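Local coordinates for protein tudor (Drosophila melanogaster, PDB 3NTK) that probably works with Piwi proteins in piRNA-mediated transposon repression, binding them in a methylation-dependent way, and is required for primordial germ cell formation, at residues A1-F11 / I130-E141. Numbering follows the deposited sequence.
Sequences AELHNCVVVQF and IDTRFSETFQVE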
# COMPACT_ATOMS: atom_id res chain seq x y z
N ALA A 1 -11.21 16.06 -15.17
CA ALA A 1 -11.14 14.58 -15.33
C ALA A 1 -11.63 13.88 -14.06
O ALA A 1 -11.87 14.52 -13.04
CB ALA A 1 -9.71 14.16 -15.63
N GLU A 2 -11.77 12.56 -14.14
CA GLU A 2 -12.24 11.78 -13.00
C GLU A 2 -11.16 11.63 -11.92
O GLU A 2 -10.20 10.88 -12.08
CB GLU A 2 -12.68 10.39 -13.47
CG GLU A 2 -13.22 9.51 -12.36
CD GLU A 2 -13.81 8.22 -12.89
OE1 GLU A 2 -13.06 7.43 -13.51
OE2 GLU A 2 -15.02 7.99 -12.67
N LEU A 3 -11.34 12.36 -10.83
CA LEU A 3 -10.40 12.34 -9.71
C LEU A 3 -10.92 11.49 -8.56
O LEU A 3 -12.10 11.57 -8.20
CB LEU A 3 -10.15 13.76 -9.21
CG LEU A 3 -9.03 14.57 -9.87
CD1 LEU A 3 -9.10 14.46 -11.38
CD2 LEU A 3 -9.13 16.02 -9.41
N HIS A 4 -10.04 10.67 -7.99
CA HIS A 4 -10.42 9.82 -6.87
C HIS A 4 -9.62 10.20 -5.64
O HIS A 4 -8.41 10.34 -5.71
CB HIS A 4 -10.13 8.34 -7.17
CG HIS A 4 -10.75 7.84 -8.44
ND1 HIS A 4 -10.09 7.86 -9.65
CD2 HIS A 4 -11.96 7.28 -8.68
CE1 HIS A 4 -10.86 7.34 -10.58
NE2 HIS A 4 -12.00 6.98 -10.02
N ASN A 5 -10.31 10.34 -4.51
CA ASN A 5 -9.63 10.67 -3.26
C ASN A 5 -8.90 9.45 -2.74
O ASN A 5 -9.38 8.32 -2.86
CB ASN A 5 -10.63 11.12 -2.19
CG ASN A 5 -11.18 12.51 -2.45
OD1 ASN A 5 -10.42 13.42 -2.81
ND2 ASN A 5 -12.48 12.69 -2.26
N CYS A 6 -7.73 9.68 -2.16
CA CYS A 6 -6.92 8.62 -1.59
C CYS A 6 -5.95 9.21 -0.58
O CYS A 6 -5.86 10.43 -0.43
CB CYS A 6 -6.12 7.92 -2.69
SG CYS A 6 -4.89 8.98 -3.49
N VAL A 7 -5.25 8.33 0.11
CA VAL A 7 -4.24 8.75 1.07
C VAL A 7 -3.00 7.98 0.63
O VAL A 7 -3.11 6.83 0.21
CB VAL A 7 -4.61 8.34 2.52
CG1 VAL A 7 -3.46 8.65 3.46
CG2 VAL A 7 -5.86 9.10 2.98
N VAL A 8 -1.85 8.63 0.68
CA VAL A 8 -0.60 7.98 0.30
C VAL A 8 -0.09 7.26 1.55
O VAL A 8 0.12 7.88 2.59
CB VAL A 8 0.45 9.01 -0.17
CG1 VAL A 8 1.76 8.32 -0.51
CG2 VAL A 8 -0.09 9.77 -1.39
N VAL A 9 0.11 5.95 1.45
CA VAL A 9 0.57 5.18 2.60
C VAL A 9 2.05 4.82 2.55
O VAL A 9 2.65 4.48 3.57
CB VAL A 9 -0.25 3.88 2.78
CG1 VAL A 9 -1.70 4.23 3.10
CG2 VAL A 9 -0.17 3.02 1.51
N GLN A 10 2.63 4.89 1.35
CA GLN A 10 4.04 4.58 1.16
C GLN A 10 4.52 5.40 -0.03
O GLN A 10 3.89 5.40 -1.07
CB GLN A 10 4.21 3.09 0.87
CG GLN A 10 5.65 2.61 0.90
CD GLN A 10 6.18 2.46 2.31
OE1 GLN A 10 7.37 2.17 2.51
NE2 GLN A 10 5.31 2.64 3.30
N PHE A 11 5.65 6.09 0.12
CA PHE A 11 6.16 6.90 -0.97
C PHE A 11 7.67 6.82 -1.13
O PHE A 11 8.42 7.45 -0.38
CB PHE A 11 5.72 8.36 -0.77
CG PHE A 11 5.92 9.24 -1.97
CD1 PHE A 11 7.12 9.93 -2.16
CD2 PHE A 11 4.92 9.37 -2.92
CE1 PHE A 11 7.31 10.74 -3.28
CE2 PHE A 11 5.09 10.18 -4.05
CZ PHE A 11 6.29 10.86 -4.23
N ILE A 130 5.22 15.23 0.59
CA ILE A 130 4.39 14.10 0.98
C ILE A 130 4.62 13.67 2.42
O ILE A 130 3.67 13.39 3.16
CB ILE A 130 4.65 12.87 0.07
CG1 ILE A 130 4.37 13.24 -1.40
CG2 ILE A 130 3.78 11.71 0.50
CD1 ILE A 130 2.95 13.67 -1.68
N ASP A 131 5.89 13.61 2.83
CA ASP A 131 6.23 13.21 4.19
C ASP A 131 5.57 14.09 5.24
O ASP A 131 5.30 13.65 6.35
CB ASP A 131 7.75 13.23 4.39
CG ASP A 131 8.47 12.14 3.62
OD1 ASP A 131 7.98 10.99 3.62
OD2 ASP A 131 9.53 12.43 3.02
N THR A 132 5.32 15.34 4.87
CA THR A 132 4.70 16.31 5.78
C THR A 132 3.18 16.16 5.84
O THR A 132 2.54 16.63 6.78
CB THR A 132 5.04 17.75 5.34
OG1 THR A 132 6.46 17.94 5.40
CG2 THR A 132 4.36 18.76 6.25
N ARG A 133 2.61 15.51 4.83
CA ARG A 133 1.16 15.36 4.75
C ARG A 133 0.72 13.90 4.56
O ARG A 133 -0.29 13.64 3.91
CB ARG A 133 0.64 16.21 3.59
CG ARG A 133 1.15 17.64 3.60
CD ARG A 133 0.82 18.37 2.30
NE ARG A 133 1.24 19.78 2.32
CZ ARG A 133 2.50 20.19 2.42
NH1 ARG A 133 3.49 19.31 2.51
NH2 ARG A 133 2.77 21.49 2.44
N PHE A 134 1.47 12.97 5.14
CA PHE A 134 1.15 11.55 4.99
C PHE A 134 -0.29 11.14 5.28
O PHE A 134 -0.82 10.25 4.63
CB PHE A 134 2.10 10.70 5.84
CG PHE A 134 3.10 9.92 5.03
CD1 PHE A 134 2.70 9.19 3.91
CD2 PHE A 134 4.45 9.90 5.38
CE1 PHE A 134 3.61 8.46 3.16
CE2 PHE A 134 5.37 9.17 4.64
CZ PHE A 134 4.95 8.45 3.52
N SER A 135 -0.92 11.79 6.25
CA SER A 135 -2.29 11.44 6.60
C SER A 135 -3.33 12.25 5.83
O SER A 135 -4.53 12.00 5.96
CB SER A 135 -2.51 11.63 8.11
OG SER A 135 -2.26 12.97 8.50
N GLU A 136 -2.88 13.21 5.04
CA GLU A 136 -3.79 14.05 4.28
C GLU A 136 -4.31 13.39 3.01
O GLU A 136 -3.71 12.46 2.48
CB GLU A 136 -3.13 15.38 3.92
CG GLU A 136 -2.48 16.08 5.09
CD GLU A 136 -2.44 17.58 4.92
OE1 GLU A 136 -2.11 18.04 3.81
OE2 GLU A 136 -2.75 18.31 5.89
N THR A 137 -5.45 13.88 2.53
CA THR A 137 -6.07 13.35 1.33
C THR A 137 -5.51 13.99 0.06
O THR A 137 -5.30 15.20 0.00
CB THR A 137 -7.60 13.58 1.37
OG1 THR A 137 -8.17 12.80 2.43
CG2 THR A 137 -8.24 13.18 0.05
N PHE A 138 -5.27 13.15 -0.94
CA PHE A 138 -4.78 13.59 -2.24
C PHE A 138 -5.78 13.02 -3.23
O PHE A 138 -6.66 12.26 -2.85
CB PHE A 138 -3.40 12.99 -2.55
CG PHE A 138 -2.27 13.61 -1.79
CD1 PHE A 138 -2.01 13.23 -0.48
CD2 PHE A 138 -1.47 14.59 -2.37
CE1 PHE A 138 -0.97 13.82 0.24
CE2 PHE A 138 -0.44 15.19 -1.66
CZ PHE A 138 -0.18 14.80 -0.36
N GLN A 139 -5.66 13.39 -4.50
CA GLN A 139 -6.54 12.82 -5.51
C GLN A 139 -5.65 12.29 -6.63
O GLN A 139 -4.56 12.81 -6.86
CB GLN A 139 -7.50 13.85 -6.10
CG GLN A 139 -8.49 14.43 -5.11
CD GLN A 139 -7.84 15.42 -4.18
OE1 GLN A 139 -7.16 16.35 -4.63
NE2 GLN A 139 -8.03 15.23 -2.88
N VAL A 140 -6.11 11.25 -7.29
CA VAL A 140 -5.36 10.68 -8.40
C VAL A 140 -6.29 10.48 -9.58
O VAL A 140 -7.46 10.12 -9.41
CB VAL A 140 -4.72 9.31 -8.06
CG1 VAL A 140 -3.59 9.49 -7.06
CG2 VAL A 140 -5.78 8.35 -7.52
N GLU A 141 -5.77 10.75 -10.78
CA GLU A 141 -6.53 10.52 -12.00
C GLU A 141 -5.85 9.26 -12.52
O GLU A 141 -4.64 9.27 -12.74
CB GLU A 141 -6.33 11.66 -13.00
CG GLU A 141 -7.31 11.62 -14.17
CD GLU A 141 -6.85 12.44 -15.37
OE1 GLU A 141 -6.17 13.47 -15.17
OE2 GLU A 141 -7.18 12.06 -16.51
O HOH W 1 -1.47 11.06 2.25
O HOH W 2 -0.76 7.81 5.25
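Strands 4-11 and 137-141 meet as an antiparallel pair in the OB-fold part of this extended Tudor domain, a worked example of how chain segments more than a hundred residues apart close the barrel of an OB-fold. Two hydrogen-bonded pairs, His-4 with Val-140 and Cys-6 with Phe-138, zip the backbones together; Phe-138 N reaches Cys-6 O at 2.8 Å in an almost straight bond. The short strand axes lie at 122°. Beyond Cys-6 the pairing loosens and waters link the segments: one accepts from Val-8 N at 2.9 Å and lies between it and the carbonyls of Phe-134 and Glu-136, and another donates to both Val-8 O and Phe-134 O.

Between the bonded pairs, Asn-5 and Gln-139 run side by side on the face opposite to Cys-6. Gln-139, bent at chi2 (75°), brings NE2 to Asn-5 OD1 at 3.0 Å, in the plane of that carbonyl, although the two amides stand nearly perpendicular (88°). Gln-139 OE1 accepts from Ser-159 N and Asn-5 ND2 reaches Glu-22, so both amides are fixed at each end. A leucine in place of Gln-139 would probably leave Asn-5 OD1 and Ser-159 N without these partners.

On the other face, Cys-6 SG packs against Val-140 CG1 at 3.8 Å. Farther along, Val-8 spreads its branches, CG2 touching Phe-138 CD1 and CG1 touching Ile-130 CG2 and Phe-134 CE1 (each 4.1 Å), joining the strand to helix 120-131 and the turn after it. Phe-134 turns its ring edge to Val-8 O, while Ile-130 CG1 sits over the centre of the Phe-11 ring, 4.0 Å from its centroid.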